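Local coordinates for arginine 3rd transport system periplasmic binding protein (Legionella pneumophila subsp. pneumophila str. Philadelphia 1, PDB 3KZG) that probably binds arginine in the periplasm as the solute-binding component of an amino acid transport system, at residues 8-13 and 114-119; 13-18 and 162-167; 135-138 and 142-145; 167-172 and 178-183. All coordinates share one frame; numbering follows the deposited sequence.

From the N terminus, strand 4-13 supplies the first segment of contact 1, and the loop after it opens contact 2, with Asn13 shared by both. Contact 1 closes a loop of about a hundred residues at 114-119. Contact 2 closes at 162-167, so the two cross and tie the sheet of strand 4-13 to the lobe built on the five-stranded sheet. Contact 3 is a short strand-to-helix closure at 135-138 and 142-145, nested inside the loop of contact 2. Backbone bonds from 114-119 to 135-138 join contacts 1 and 3. Contact 4 follows in series, shares Ala167 with contact 2, and closes the short excursion through helix 173-176 before edge strand 180-188.

Contact 1: residues 8-13 and 114-119; sequences GTSKFN and GVRKGT
Arg116 reaches across to Ser10, Phe12 and Asn13 with its guanidinium group. Its side chain stays extended from CG to NE, with CG anti to the backbone N (chi1 -169°). This shape carries the charge from the end of strand 112-116 to strand 4-13.

The direct polar approaches are few. Ser10 OG lies at the guanidinium edge, near its plane, 3.1 Å from Arg116 NH2. The clear hydrogen bond of Ser10 OG is to Glu17 OE2. Asn13 ND2 comes 3.3 Å from Arg116 NH1, but both are donors. The amide and guanidinium planes are turned 54° apart. Asn13 ND2 instead gives hydrogen bonds to Asp158 and to a water.

Water does the bridging. One water accepts from Arg116 NH1 at 2.9 Å and from Asn13 ND2 at 3.0 Å. A second accepts from Arg116 NH2 at 3.2 Å and weakly from Lys11 N. Both waters lie in the guanidinium plane, at its edge.

Beyond Arg116 the backbone makes a type II beta turn to Thr119. Arg116 O accepts from Thr119 N at 3.2 Å and from Thr119 OG1 at 2.8 Å, which fixes the turn. Gly118 takes the positive phi of this turn.

Strand 4-13 belongs to one lobe, strand 112-116 to the five-stranded sheet of the other. Such a water-bridged contact is consistent with the closed cleft of a two-lobed periplasmic binding protein.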
loop_
_atom_site.group_PDB
_atom_site.type_symbol
_atom_site.label_atom_id
_atom_site.label_comp_id
_atom_site.label_asym_id
_atom_site.label_seq_id
_atom_site.Cartn_x
_atom_site.Cartn_y
_atom_site.Cartn_z
ATOM N N GLY A 8 -32.341 13.723 -0.797
ATOM C CA GLY A 8 -32.753 14.178 -2.106
ATOM C C GLY A 8 -31.557 14.123 -3.038
ATOM O O GLY A 8 -30.444 14.467 -2.640
ATOM N N THR A 9 -31.783 13.670 -4.268
ATOM C CA THR A 9 -30.729 13.578 -5.277
ATOM C C THR A 9 -31.375 13.926 -6.614
ATOM O O THR A 9 -32.594 13.833 -6.748
ATOM C CB THR A 9 -30.137 12.154 -5.341
ATOM O OG1 THR A 9 -29.023 12.137 -6.244
ATOM C CG2 THR A 9 -31.187 11.157 -5.812
ATOM N N SER A 10 -30.582 14.337 -7.601
ATOM C CA SER A 10 -31.156 14.702 -8.892
ATOM C C SER A 10 -31.674 13.480 -9.637
ATOM O O SER A 10 -31.421 12.342 -9.238
ATOM C CB SER A 10 -30.134 15.443 -9.756
ATOM O OG SER A 10 -29.094 14.583 -10.162
ATOM N N LYS A 11 -32.395 13.730 -10.726
ATOM C CA LYS A 11 -32.974 12.655 -11.522
ATOM C C LYS A 11 -32.081 12.061 -12.603
ATOM O O LYS A 11 -32.220 10.891 -12.942
ATOM C CB LYS A 11 -34.282 13.132 -12.165
ATOM C CG LYS A 11 -35.468 13.116 -11.215
ATOM C CD LYS A 11 -36.722 13.665 -11.872
ATOM C CE LYS A 11 -37.949 13.425 -10.997
ATOM N NZ LYS A 11 -39.163 14.102 -11.533
ATOM N N PHE A 12 -31.165 12.846 -13.150
ATOM C CA PHE A 12 -30.322 12.312 -14.206
ATOM C C PHE A 12 -29.011 13.065 -14.397
ATOM O O PHE A 12 -28.981 14.206 -14.873
ATOM C CB PHE A 12 -31.110 12.296 -15.524
ATOM C CG PHE A 12 -30.440 11.526 -16.628
ATOM C CD1 PHE A 12 -30.263 10.148 -16.527
ATOM C CD2 PHE A 12 -29.976 12.179 -17.766
ATOM C CE1 PHE A 12 -29.631 9.431 -17.545
ATOM C CE2 PHE A 12 -29.343 11.473 -18.789
ATOM C CZ PHE A 12 -29.170 10.094 -18.678
ATOM N N ASN A 13 -27.921 12.425 -14.005
ATOM C CA ASN A 13 -26.603 13.017 -14.178
ATOM C C ASN A 13 -25.555 11.952 -13.933
ATOM O O ASN A 13 -24.718 12.078 -13.043
ATOM C CB ASN A 13 -26.386 14.201 -13.234
ATOM C CG ASN A 13 -25.044 14.887 -13.464
ATOM O OD1 ASN A 13 -24.610 15.058 -14.607
ATOM N ND2 ASN A 13 -24.387 15.293 -12.379
ATOM N N GLY A 114 -24.261 25.562 -23.347
ATOM C CA GLY A 114 -25.351 25.018 -22.559
ATOM C C GLY A 114 -24.869 24.758 -21.144
ATOM O O GLY A 114 -23.719 24.366 -20.936
ATOM N N VAL A 115 -25.741 24.978 -20.166
ATOM C CA VAL A 115 -25.396 24.769 -18.766
ATOM C C VAL A 115 -26.603 24.237 -17.995
ATOM O O VAL A 115 -27.744 24.533 -18.345
ATOM C CB VAL A 115 -24.901 26.093 -18.123
ATOM C CG1 VAL A 115 -25.051 26.042 -16.621
ATOM C CG2 VAL A 115 -23.439 26.335 -18.496
ATOM N N ARG A 116 -26.346 23.447 -16.955
ATOM C CA ARG A 116 -27.413 22.878 -16.136
ATOM C C ARG A 116 -27.877 23.926 -15.123
ATOM O O ARG A 116 -27.102 24.363 -14.271
ATOM C CB ARG A 116 -26.902 21.639 -15.395
ATOM C CG ARG A 116 -27.975 20.803 -14.702
ATOM C CD ARG A 116 -27.332 19.720 -13.848
ATOM N NE ARG A 116 -28.278 18.693 -13.424
ATOM C CZ ARG A 116 -27.981 17.692 -12.602
ATOM N NH1 ARG A 116 -26.755 17.580 -12.100
ATOM N NH2 ARG A 116 -28.902 16.787 -12.299
ATOM N N LYS A 117 -29.141 24.324 -15.219
ATOM C CA LYS A 117 -29.698 25.330 -14.317
ATOM C C LYS A 117 -29.514 24.952 -12.847
ATOM O O LYS A 117 -29.873 23.857 -12.435
ATOM C CB LYS A 117 -31.188 25.537 -14.609
ATOM C CG LYS A 117 -31.821 26.646 -13.770
ATOM C CD LYS A 117 -33.304 26.823 -14.067
ATOM C CE LYS A 117 -33.872 28.003 -13.286
ATOM N NZ LYS A 117 -35.329 28.218 -13.537
ATOM N N GLY A 118 -28.968 25.876 -12.059
ATOM C CA GLY A 118 -28.751 25.611 -10.646
ATOM C C GLY A 118 -27.284 25.428 -10.285
ATOM O O GLY A 118 -26.916 25.514 -9.115
ATOM N N THR A 119 -26.443 25.169 -11.286
ATOM C CA THR A 119 -25.012 24.989 -11.048
ATOM C C THR A 119 -24.295 26.324 -11.193
ATOM O O THR A 119 -24.870 27.301 -11.668
ATOM C CB THR A 119 -24.363 24.012 -12.066
ATOM O OG1 THR A 119 -24.405 24.588 -13.379
ATOM C CG2 THR A 119 -25.074 22.678 -12.066
HETATM O O HOH W 1 -32.022 16.350 -12.782
HETATM O O HOH W 2 -26.181 15.576 -10.038
#

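Contact 2: residues 13-18 and 162-167; sequences NPPFEV and AKYWMA
Pro14 and Pro15 pack against Tyr164 and Trp165. Ahead of them, Asn13 joins Trp165 through a shared water. The water donates to Asn13 OD1 at 2.8 Å and accepts from Trp165 NE1 at 2.9 Å. It also donates to Pro14 O at 2.7 Å.

Pro14 makes the main apolar contact. Its CB sits over one face of the Tyr164 ring, offset toward the rim, 3.7 Å from the centroid and 16° off the ring normal, as a CH-pi contact. The proline and tyrosine side chains cross at about a right angle. Pro14 CG comes 3.4 Å from Tyr164 CE2 and 3.8 Å from Trp165 CZ2. Tyr164 holds CG anti to its own backbone N (chi1 170°), which turns the ring toward the proline.

Pro15 follows a cis peptide bond. Its CD packs 3.8 Å from Tyr164 CB, where the two side chains run past each other in opposite directions. The chain then bends back, with Phe16 N bonded to Asn13 O at 3.1 Å and Asn13 N to Glu17 O.

The proline pair therefore lies against the last turn of helix 159-166. Behind the helix, Ala162 touches Leu182 and Trp165 touches Tyr180, both on strand 180-188. Met157 of strand 154-158 also packs on Ala162 and Trp165. The proline loop, beside strand 4-13, lies in one lobe and helix 159-166 in the other, so the contact bridges them.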
loop_
_atom_site.group_PDB
_atom_site.type_symbol
_atom_site.label_atom_id
_atom_site.label_comp_id
_atom_site.label_asym_id
_atom_site.label_seq_id
_atom_site.Cartn_x
_atom_site.Cartn_y
_atom_site.Cartn_z
ATOM N N ASN A 13 -27.921 12.425 -14.005
ATOM C CA ASN A 13 -26.603 13.017 -14.178
ATOM C C ASN A 13 -25.555 11.952 -13.933
ATOM O O ASN A 13 -24.718 12.078 -13.043
ATOM C CB ASN A 13 -26.386 14.201 -13.234
ATOM C CG ASN A 13 -25.044 14.887 -13.464
ATOM O OD1 ASN A 13 -24.610 15.058 -14.607
ATOM N ND2 ASN A 13 -24.387 15.293 -12.379
ATOM N N PRO A 14 -25.606 10.870 -14.720
ATOM C CA PRO A 14 -24.630 9.790 -14.564
ATOM C C PRO A 14 -23.236 10.403 -14.674
ATOM O O PRO A 14 -23.052 11.412 -15.358
ATOM C CB PRO A 14 -24.966 8.855 -15.728
ATOM C CG PRO A 14 -25.547 9.794 -16.765
ATOM C CD PRO A 14 -26.430 10.673 -15.924
ATOM N N PRO A 15 -22.232 9.797 -14.020
ATOM C CA PRO A 15 -22.318 8.588 -13.199
ATOM C C PRO A 15 -22.653 8.820 -11.725
ATOM O O PRO A 15 -22.501 7.907 -10.918
ATOM C CB PRO A 15 -20.931 7.987 -13.357
ATOM C CG PRO A 15 -20.078 9.212 -13.312
ATOM C CD PRO A 15 -20.822 10.187 -14.215
ATOM N N PHE A 16 -23.093 10.029 -11.375
ATOM C CA PHE A 16 -23.425 10.348 -9.980
ATOM C C PHE A 16 -24.747 9.718 -9.530
ATOM O O PHE A 16 -24.822 9.087 -8.476
ATOM C CB PHE A 16 -23.441 11.867 -9.794
ATOM C CG PHE A 16 -22.105 12.505 -10.027
ATOM C CD1 PHE A 16 -21.123 12.468 -9.042
ATOM C CD2 PHE A 16 -21.800 13.087 -11.257
ATOM C CE1 PHE A 16 -19.850 13.002 -9.276
ATOM C CE2 PHE A 16 -20.532 13.623 -11.503
ATOM C CZ PHE A 16 -19.556 13.578 -10.505
ATOM N N GLU A 17 -25.793 9.901 -10.324
ATOM C CA GLU A 17 -27.081 9.285 -10.028
ATOM C C GLU A 17 -28.000 9.337 -11.235
ATOM O O GLU A 17 -27.910 10.232 -12.070
ATOM C CB GLU A 17 -27.787 9.940 -8.832
ATOM C CG GLU A 17 -28.192 11.384 -9.027
ATOM C CD GLU A 17 -27.167 12.338 -8.472
ATOM O OE1 GLU A 17 -26.276 11.862 -7.741
ATOM O OE2 GLU A 17 -27.255 13.551 -8.754
ATOM N N VAL A 18 -28.880 8.351 -11.308
ATOM C CA VAL A 18 -29.853 8.245 -12.377
ATOM C C VAL A 18 -31.116 7.635 -11.776
ATOM O O VAL A 18 -31.072 6.587 -11.125
ATOM C CB VAL A 18 -29.354 7.324 -13.486
ATOM C CG1 VAL A 18 -28.209 7.962 -14.252
ATOM C CG2 VAL A 18 -28.898 6.058 -12.864
ATOM N N ALA A 162 -19.006 14.424 -18.146
ATOM C CA ALA A 162 -18.557 14.612 -19.524
ATOM C C ALA A 162 -17.845 13.362 -20.025
ATOM O O ALA A 162 -18.084 12.908 -21.144
ATOM C CB ALA A 162 -17.624 15.818 -19.620
ATOM N N LYS A 163 -16.972 12.808 -19.191
ATOM C CA LYS A 163 -16.236 11.602 -19.550
ATOM C C LYS A 163 -17.193 10.430 -19.732
ATOM O O LYS A 163 -17.013 9.603 -20.625
ATOM C CB LYS A 163 -15.208 11.256 -18.469
ATOM C CG LYS A 163 -13.966 12.121 -18.488
ATOM C CD LYS A 163 -12.823 11.411 -17.783
ATOM C CE LYS A 163 -12.482 10.099 -18.478
ATOM N NZ LYS A 163 -11.388 9.374 -17.776
ATOM N N TYR A 164 -18.204 10.361 -18.872
ATOM C CA TYR A 164 -19.199 9.301 -18.953
ATOM C C TYR A 164 -19.853 9.307 -20.337
ATOM O O TYR A 164 -19.873 8.295 -21.036
ATOM C CB TYR A 164 -20.279 9.512 -17.887
ATOM C CG TYR A 164 -21.468 8.602 -18.055
ATOM C CD1 TYR A 164 -21.464 7.314 -17.527
ATOM C CD2 TYR A 164 -22.582 9.013 -18.790
ATOM C CE1 TYR A 164 -22.537 6.452 -17.728
ATOM C CE2 TYR A 164 -23.661 8.155 -18.997
ATOM C CZ TYR A 164 -23.627 6.876 -18.463
ATOM O OH TYR A 164 -24.665 6.006 -18.676
ATOM N N TRP A 165 -20.381 10.462 -20.725
ATOM C CA TRP A 165 -21.053 10.596 -22.003
ATOM C C TRP A 165 -20.185 10.300 -23.212
ATOM O O TRP A 165 -20.641 9.672 -24.165
ATOM C CB TRP A 165 -21.676 11.988 -22.129
ATOM C CG TRP A 165 -22.872 12.135 -21.254
ATOM C CD1 TRP A 165 -22.969 12.870 -20.107
ATOM C CD2 TRP A 165 -24.121 11.452 -21.399
ATOM N NE1 TRP A 165 -24.201 12.683 -19.527
ATOM C CE2 TRP A 165 -24.927 11.816 -20.301
ATOM C CE3 TRP A 165 -24.637 10.564 -22.356
ATOM C CZ2 TRP A 165 -26.223 11.322 -20.128
ATOM C CZ3 TRP A 165 -25.932 10.070 -22.184
ATOM C CH2 TRP A 165 -26.706 10.453 -21.077
HETATM N N MSE A 166 -18.933 10.736 -23.189
HETATM C CA MSE A 166 -18.098 10.463 -24.338
HETATM C C MSE A 166 -17.779 8.982 -24.477
HETATM O O MSE A 166 -17.486 8.507 -25.570
HETATM C CB MSE A 166 -16.808 11.253 -24.276
HETATM C CG MSE A 166 -15.970 11.014 -25.500
HETATM SE SE MSE A 166 -14.452 12.129 -25.480
HETATM C CE MSE A 166 -13.291 11.038 -24.369
ATOM N N ALA A 167 -17.853 8.248 -23.374
ATOM C CA ALA A 167 -17.565 6.825 -23.410
ATOM C C ALA A 167 -18.830 5.982 -23.270
ATOM O O ALA A 167 -18.753 4.771 -23.072
ATOM C CB ALA A 167 -16.578 6.467 -22.307
HETATM O O HOH W 3 -24.585 13.167 -16.732
#

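Contact 3: residues 135-138 and 142-145; sequences IFYE and DMLL
Asp142 and Met143 pack against the Tyr137 ring, and the contact between 135-138 and 142-145 rests on that one aromatic. Tyr137 has CG anti to its carbonyl carbon (chi1 -72°), which swings the ring from the strand toward the helix.

Asp142 is the first to touch it. Its CB lies 3.8 Å from Tyr137 CD1, and its backbone O is 3.7 Å from Tyr137 CE1, approaching obliquely. The carboxylate takes no part in this packing.

Met143, a selenomethionine, makes the closer contact. Its backbone CA stands over one face of the Tyr137 ring, 3.6 Å from the centroid and 15° off the normal, in a CH-pi contact. The CB comes 3.5 Å from Tyr137 CD2, and CG lies 3.6 Å from the same atom. With CG anti to the backbone N (chi1 179°), the chain passes Tyr137 CD2 and heads toward strand 112-116. There SE packs against the backbone of Gly114 and Val115.

The contact forms the first half of a beta-alpha-beta crossover. Strand 133-137, helix 140-148 and the parallel strand 154-158 follow one another, with strand 112-116 lying between the two strands. Strand 133-137 is at one edge of the five-stranded sheet, pairing with strand 112-116 through Ile113 and Val115, and with Lys117 just beyond it. Met143 continues inward to Ser155 and Met157 on strand 154-158, while Tyr137 also touches Gln151 and Val152.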
loop_
_atom_site.group_PDB
_atom_site.type_symbol
_atom_site.label_atom_id
_atom_site.label_comp_id
_atom_site.label_asym_id
_atom_site.label_seq_id
_atom_site.Cartn_x
_atom_site.Cartn_y
_atom_site.Cartn_z
ATOM N N ILE A 135 -27.069 29.260 -22.226
ATOM C CA ILE A 135 -28.429 28.758 -22.368
ATOM C C ILE A 135 -28.630 27.833 -21.176
ATOM O O ILE A 135 -27.925 26.829 -21.035
ATOM C CB ILE A 135 -28.611 27.964 -23.687
ATOM C CG1 ILE A 135 -28.470 28.905 -24.883
ATOM C CG2 ILE A 135 -29.961 27.272 -23.705
ATOM C CD1 ILE A 135 -29.541 29.976 -24.958
ATOM N N PHE A 136 -29.565 28.194 -20.304
ATOM C CA PHE A 136 -29.863 27.411 -19.110
ATOM C C PHE A 136 -30.822 26.273 -19.415
ATOM O O PHE A 136 -31.880 26.483 -20.007
ATOM C CB PHE A 136 -30.478 28.308 -18.026
ATOM C CG PHE A 136 -29.547 29.367 -17.513
ATOM C CD1 PHE A 136 -28.799 29.152 -16.358
ATOM C CD2 PHE A 136 -29.400 30.569 -18.195
ATOM C CE1 PHE A 136 -27.916 30.119 -15.888
ATOM C CE2 PHE A 136 -28.515 31.548 -17.731
ATOM C CZ PHE A 136 -27.772 31.318 -16.573
ATOM N N TYR A 137 -30.449 25.070 -19.000
ATOM C CA TYR A 137 -31.270 23.887 -19.203
ATOM C C TYR A 137 -31.602 23.313 -17.833
ATOM O O TYR A 137 -30.721 23.191 -16.981
ATOM C CB TYR A 137 -30.508 22.847 -20.027
ATOM C CG TYR A 137 -30.344 23.208 -21.488
ATOM C CD1 TYR A 137 -31.416 23.109 -22.379
ATOM C CD2 TYR A 137 -29.112 23.638 -21.986
ATOM C CE1 TYR A 137 -31.267 23.425 -23.726
ATOM C CE2 TYR A 137 -28.952 23.957 -23.331
ATOM C CZ TYR A 137 -30.032 23.849 -24.196
ATOM O OH TYR A 137 -29.866 24.167 -25.525
ATOM N N GLU A 138 -32.866 22.968 -17.609
ATOM C CA GLU A 138 -33.263 22.417 -16.319
ATOM C C GLU A 138 -32.865 20.952 -16.180
ATOM O O GLU A 138 -32.497 20.514 -15.095
ATOM C CB GLU A 138 -34.773 22.582 -16.101
ATOM C CG GLU A 138 -35.216 24.033 -15.949
ATOM C CD GLU A 138 -36.673 24.160 -15.538
ATOM O OE1 GLU A 138 -37.544 23.617 -16.249
ATOM O OE2 GLU A 138 -36.948 24.804 -14.504
ATOM N N ASP A 142 -32.251 17.652 -21.741
ATOM C CA ASP A 142 -32.581 18.786 -22.599
ATOM C C ASP A 142 -31.302 19.415 -23.131
ATOM O O ASP A 142 -31.208 19.791 -24.299
ATOM C CB ASP A 142 -33.352 19.854 -21.809
ATOM C CG ASP A 142 -34.701 19.366 -21.312
ATOM O OD1 ASP A 142 -35.263 20.009 -20.396
ATOM O OD2 ASP A 142 -35.203 18.349 -21.838
HETATM N N MSE A 143 -30.315 19.535 -22.254
HETATM C CA MSE A 143 -29.052 20.136 -22.625
HETATM C C MSE A 143 -28.330 19.318 -23.686
HETATM O O MSE A 143 -27.806 19.873 -24.651
HETATM C CB MSE A 143 -28.172 20.283 -21.389
HETATM C CG MSE A 143 -26.811 20.872 -21.685
HETATM SE SE MSE A 143 -25.898 21.331 -20.084
HETATM C CE MSE A 143 -25.666 19.549 -19.353
ATOM N N LEU A 144 -28.297 18.003 -23.503
ATOM C CA LEU A 144 -27.624 17.142 -24.460
ATOM C C LEU A 144 -28.405 17.099 -25.774
ATOM O O LEU A 144 -27.816 16.962 -26.851
ATOM C CB LEU A 144 -27.449 15.735 -23.877
ATOM C CG LEU A 144 -26.438 15.645 -22.730
ATOM C CD1 LEU A 144 -26.360 14.213 -22.220
ATOM C CD2 LEU A 144 -25.066 16.120 -23.208
ATOM N N LEU A 145 -29.727 17.236 -25.681
ATOM C CA LEU A 145 -30.583 17.243 -26.866
ATOM C C LEU A 145 -30.309 18.528 -27.617
ATOM O O LEU A 145 -30.207 18.534 -28.843
ATOM C CB LEU A 145 -32.066 17.196 -26.479
ATOM C CG LEU A 145 -33.067 17.427 -27.621
ATOM C CD1 LEU A 145 -32.880 16.376 -28.699
ATOM C CD2 LEU A 145 -34.493 17.385 -27.081
#

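Contact 4: residues 167-172 and 178-183; sequences ASEPYA and KKYKLI
Glu169 OE1 accepts from both Tyr180 OH and Lys179 NZ. The tyrosine bond is the shorter, at 2.7 Å, and meets OE1 nearly along its C-O axis. The oxygen lies near the plane of the Tyr180 ring, at its edge, and carboxylate and ring are turned 29° apart. The lysine bond is 3.3 Å from Lys179 NZ to Glu169 OE1 and forms a salt bridge. Here NZ comes from above the carboxylate plane, 56° out of it. Lys179 NZ also bonds to Ser148.

Glu169 and Lys179 lie side by side and point the same way, both extended beyond CG. With CG anti to the backbone N (chi1 -164°), the Glu169 chain runs out beside Lys179 and brings OE1 to both donors. The aliphatic part of Lys179 also runs over its neighbour's ring, with CG 4.1 Å above the Tyr180 plane, near its centre.

A water joins the backbones. It donates to Glu169 O at 2.6 Å and accepts from Lys179 N at 2.9 Å.

Packing lies further out. Pro170, after a cis peptide bond, places CD 4.0 Å from Lys179 CB, and the two side chains cross at a slant. Glu169 CB approaches Tyr180 CE2 at 3.9 Å. Tyr180 also touches Trp165 of helix 159-166, while Tyr171 and Ala172 pack on Leu175 and Lys174 of a second subunit.

Two donors on one carboxylate oxygen probably stabilise its negative charge. They fasten the loop after helix 159-166 to the start of strand 180-188 at the surface.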
loop_
_atom_site.group_PDB
_atom_site.type_symbol
_atom_site.label_atom_id
_atom_site.label_comp_id
_atom_site.label_asym_id
_atom_site.label_seq_id
_atom_site.Cartn_x
_atom_site.Cartn_y
_atom_site.Cartn_z
ATOM N N ALA A 167 -17.853 8.248 -23.374
ATOM C CA ALA A 167 -17.565 6.825 -23.410
ATOM C C ALA A 167 -18.830 5.982 -23.270
ATOM O O ALA A 167 -18.753 4.771 -23.072
ATOM C CB ALA A 167 -16.578 6.467 -22.307
ATOM N N SER A 168 -19.993 6.614 -23.383
ATOM C CA SER A 168 -21.247 5.884 -23.244
ATOM C C SER A 168 -22.220 6.048 -24.408
ATOM O O SER A 168 -23.149 5.257 -24.561
ATOM C CB SER A 168 -21.938 6.287 -21.937
ATOM O OG SER A 168 -21.137 5.947 -20.818
ATOM N N GLU A 169 -22.009 7.066 -25.232
ATOM C CA GLU A 169 -22.904 7.298 -26.357
ATOM C C GLU A 169 -22.128 7.563 -27.636
ATOM O O GLU A 169 -21.436 8.575 -27.748
ATOM C CB GLU A 169 -23.823 8.483 -26.048
ATOM C CG GLU A 169 -25.034 8.582 -26.951
ATOM C CD GLU A 169 -26.038 9.618 -26.471
ATOM O OE1 GLU A 169 -25.783 10.834 -26.620
ATOM O OE2 GLU A 169 -27.085 9.210 -25.932
ATOM N N PRO A 170 -22.230 6.655 -28.622
ATOM C CA PRO A 170 -23.024 5.419 -28.590
ATOM C C PRO A 170 -22.365 4.295 -27.794
ATOM O O PRO A 170 -21.225 4.422 -27.352
ATOM C CB PRO A 170 -23.160 5.068 -30.065
ATOM C CG PRO A 170 -21.838 5.500 -30.612
ATOM C CD PRO A 170 -21.634 6.854 -29.957
ATOM N N TYR A 171 -23.089 3.193 -27.621
ATOM C CA TYR A 171 -22.583 2.041 -26.879
ATOM C C TYR A 171 -21.214 1.578 -27.368
ATOM O O TYR A 171 -20.253 1.530 -26.602
ATOM C CB TYR A 171 -23.554 0.869 -26.998
ATOM C CG TYR A 171 -24.170 0.445 -25.693
ATOM C CD1 TYR A 171 -25.095 1.263 -25.040
ATOM C CD2 TYR A 171 -23.853 -0.786 -25.118
ATOM C CE1 TYR A 171 -25.694 0.864 -23.848
ATOM C CE2 TYR A 171 -24.446 -1.196 -23.923
ATOM C CZ TYR A 171 -25.368 -0.368 -23.293
ATOM O OH TYR A 171 -25.975 -0.772 -22.121
ATOM N N ALA A 172 -21.142 1.219 -28.645
ATOM C CA ALA A 172 -19.903 0.745 -29.240
ATOM C C ALA A 172 -19.203 1.856 -30.011
ATOM O O ALA A 172 -18.985 1.744 -31.220
ATOM C CB ALA A 172 -20.189 -0.430 -30.161
ATOM N N LYS A 178 -17.103 7.830 -31.738
ATOM C CA LYS A 178 -17.715 8.625 -30.684
ATOM C C LYS A 178 -18.651 9.706 -31.208
ATOM O O LYS A 178 -18.538 10.143 -32.352
ATOM C CB LYS A 178 -16.628 9.274 -29.823
ATOM C CG LYS A 178 -15.746 8.285 -29.089
ATOM C CD LYS A 178 -14.738 8.993 -28.198
ATOM C CE LYS A 178 -13.878 7.990 -27.449
ATOM N NZ LYS A 178 -12.876 8.646 -26.565
ATOM N N LYS A 179 -19.579 10.131 -30.354
ATOM C CA LYS A 179 -20.525 11.184 -30.698
ATOM C C LYS A 179 -20.046 12.493 -30.083
ATOM O O LYS A 179 -20.339 13.579 -30.593
ATOM C CB LYS A 179 -21.922 10.860 -30.159
ATOM C CG LYS A 179 -22.918 12.016 -30.300
ATOM C CD LYS A 179 -24.267 11.689 -29.679
ATOM C CE LYS A 179 -25.239 12.864 -29.808
ATOM N NZ LYS A 179 -26.598 12.536 -29.275
ATOM N N TYR A 180 -19.295 12.379 -28.992
ATOM C CA TYR A 180 -18.777 13.547 -28.285
ATOM C C TYR A 180 -17.254 13.625 -28.260
ATOM O O TYR A 180 -16.558 12.645 -28.534
ATOM C CB TYR A 180 -19.278 13.540 -26.834
ATOM C CG TYR A 180 -20.778 13.496 -26.687
ATOM C CD1 TYR A 180 -21.567 14.600 -27.024
ATOM C CD2 TYR A 180 -21.415 12.348 -26.218
ATOM C CE1 TYR A 180 -22.957 14.557 -26.896
ATOM C CE2 TYR A 180 -22.797 12.293 -26.087
ATOM C CZ TYR A 180 -23.564 13.400 -26.426
ATOM O OH TYR A 180 -24.935 13.348 -26.281
ATOM N N LYS A 181 -16.754 14.810 -27.926
ATOM C CA LYS A 181 -15.324 15.060 -27.786
ATOM C C LYS A 181 -15.163 16.171 -26.745
ATOM O O LYS A 181 -15.975 17.101 -26.681
ATOM C CB LYS A 181 -14.677 15.479 -29.118
ATOM C CG LYS A 181 -15.146 16.806 -29.689
ATOM C CD LYS A 181 -14.285 17.210 -30.882
ATOM C CE LYS A 181 -14.814 18.457 -31.565
ATOM N NZ LYS A 181 -13.996 18.824 -32.756
ATOM N N LEU A 182 -14.126 16.059 -25.922
ATOM C CA LEU A 182 -13.864 17.042 -24.880
ATOM C C LEU A 182 -13.037 18.195 -25.430
ATOM O O LEU A 182 -12.150 17.999 -26.263
ATOM C CB LEU A 182 -13.119 16.390 -23.713
ATOM C CG LEU A 182 -13.655 15.066 -23.167
ATOM C CD1 LEU A 182 -12.844 14.667 -21.941
ATOM C CD2 LEU A 182 -15.132 15.194 -22.815
ATOM N N ILE A 183 -13.327 19.399 -24.953
ATOM C CA ILE A 183 -12.620 20.592 -25.394
ATOM C C ILE A 183 -11.815 21.171 -24.231
ATOM O O ILE A 183 -12.387 21.593 -23.224
ATOM C CB ILE A 183 -13.617 21.655 -25.905
ATOM C CG1 ILE A 183 -14.534 21.035 -26.968
ATOM C CG2 ILE A 183 -12.863 22.848 -26.482
ATOM C CD1 ILE A 183 -13.797 20.477 -28.178
HETATM O O HOH W 4 -19.144 9.881 -27.536
#